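Local coordinates for protein putative short-chain dehydrogenase/reductase (Corynebacterium glutamicum, PDB 3E9N) that probably acts as an NAD(P)-dependent oxidoreductase of the short-chain dehydrogenase/reductase family, perhaps reducing acetoacetyl-CoA, though its true substrate is unknown, at residues H151-R154 / G155-D158. Sequence-based numbering, arbitrary orientation.
Sequences HALR and GLAD
The guanidinium of Arg154 meets Asp158 at its edge: OD2 lies almost in the guanidinium plane, 3.2 Å from NE, while the carboxylate stands nearly perpendicular, the two planes 88° apart. This is an i to i+4 salt bridge on helix 144-164 of the Rossmann-type SDR fold, one turn separating the two charges. NE donates to the syn side of OD2, 25° out of the carboxylate plane. Arg154 reaches it because its CG is anti to the backbone N (chi1 177°) and the chain then bends at chi2, which brings NE alongside Asp158 OD2. Asp158 is shared, since its OD1 pairs with Arg161; a short acid flanked by two arginines suits this partly exposed side. Ala157 is small enough to lie against Tyr130 and Thr173 of the central parallel sheet, and Leu153 also rests on Tyr130. Leu156 meets Ala111 of helix 95-124 and Thr144 of the second subunit, where Ala152, small enough for a close approach, packs on its own counterpart and His151 packs on Gly155 of that subunit, with no side chain in its way. Regular i to i+4 backbone bonds hold the turn, among them Ala157 N to Leu153 O at 2.9 Å. The two leucines of the segments also touch, through methyls: Leu153 CD1 and Leu156 CD2 approach to 4.4 Å.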
loop_
_atom_site.group_PDB
_atom_site.type_symbol
_atom_site.label_atom_id
_atom_site.label_comp_id
_atom_site.label_asym_id
_atom_site.label_seq_id
_atom_site.Cartn_x
_atom_site.Cartn_y
_atom_site.Cartn_z
ATOM N N HIS A 151 6.633 1.188 -9.645
ATOM C CA HIS A 151 6.621 1.668 -8.278
ATOM C C HIS A 151 7.277 3.034 -8.212
ATOM O O HIS A 151 6.767 3.933 -7.523
ATOM C CB HIS A 151 7.254 0.666 -7.303
ATOM C CG HIS A 151 6.321 -0.435 -6.912
ATOM N ND1 HIS A 151 6.446 -1.723 -7.384
ATOM C CD2 HIS A 151 5.185 -0.416 -6.173
ATOM C CE1 HIS A 151 5.453 -2.465 -6.918
ATOM N NE2 HIS A 151 4.672 -1.694 -6.182
ATOM N N ALA A 152 8.331 3.225 -9.010
ATOM C CA ALA A 152 8.954 4.538 -9.117
ATOM C C ALA A 152 7.996 5.662 -9.606
ATOM O O ALA A 152 7.903 6.762 -9.010
ATOM C CB ALA A 152 10.163 4.444 -9.998
ATOM N N LEU A 153 7.267 5.365 -10.679
ATOM C CA LEU A 153 6.431 6.329 -11.347
ATOM C C LEU A 153 5.357 6.746 -10.351
ATOM O O LEU A 153 4.987 7.903 -10.235
ATOM C CB LEU A 153 5.829 5.676 -12.576
ATOM C CG LEU A 153 4.746 6.468 -13.284
ATOM C CD1 LEU A 153 5.289 7.855 -13.873
ATOM C CD2 LEU A 153 4.230 5.593 -14.377
ATOM N N ARG A 154 4.920 5.789 -9.564
ATOM C CA ARG A 154 3.887 6.033 -8.589
ATOM C C ARG A 154 4.329 6.944 -7.456
ATOM O O ARG A 154 3.557 7.823 -7.063
ATOM C CB ARG A 154 3.328 4.709 -8.046
ATOM C CG ARG A 154 2.273 4.944 -6.938
ATOM C CD ARG A 154 1.024 5.691 -7.481
ATOM N NE ARG A 154 0.026 5.851 -6.423
ATOM C CZ ARG A 154 -1.091 5.123 -6.350
ATOM N NH1 ARG A 154 -1.930 5.298 -5.354
ATOM N NH2 ARG A 154 -1.374 4.245 -7.295
ATOM N N GLY A 155 5.548 6.763 -6.926
ATOM C CA GLY A 155 6.079 7.719 -5.917
ATOM C C GLY A 155 6.330 9.135 -6.460
ATOM O O GLY A 155 6.189 10.147 -5.751
ATOM N N LEU A 156 6.754 9.203 -7.709
ATOM C CA LEU A 156 6.890 10.464 -8.436
ATOM C C LEU A 156 5.528 11.172 -8.467
ATOM O O LEU A 156 5.428 12.315 -8.051
ATOM C CB LEU A 156 7.362 10.203 -9.903
ATOM C CG LEU A 156 7.342 11.394 -10.898
ATOM C CD1 LEU A 156 8.098 12.604 -10.390
ATOM C CD2 LEU A 156 7.897 10.987 -12.231
ATOM N N ALA A 157 4.493 10.489 -8.959
ATOM C CA ALA A 157 3.185 11.101 -9.094
ATOM C C ALA A 157 2.671 11.713 -7.790
ATOM O O ALA A 157 2.233 12.869 -7.780
ATOM C CB ALA A 157 2.205 10.105 -9.603
ATOM N N ASP A 158 2.704 10.921 -6.711
ATOM C CA ASP A 158 2.248 11.350 -5.385
ATOM C C ASP A 158 3.013 12.520 -4.804
ATOM O O ASP A 158 2.419 13.352 -4.134
ATOM C CB ASP A 158 2.232 10.160 -4.372
ATOM C CG ASP A 158 1.187 9.063 -4.749
ATOM O OD1 ASP A 158 0.209 9.392 -5.468
ATOM O OD2 ASP A 158 1.340 7.867 -4.376
#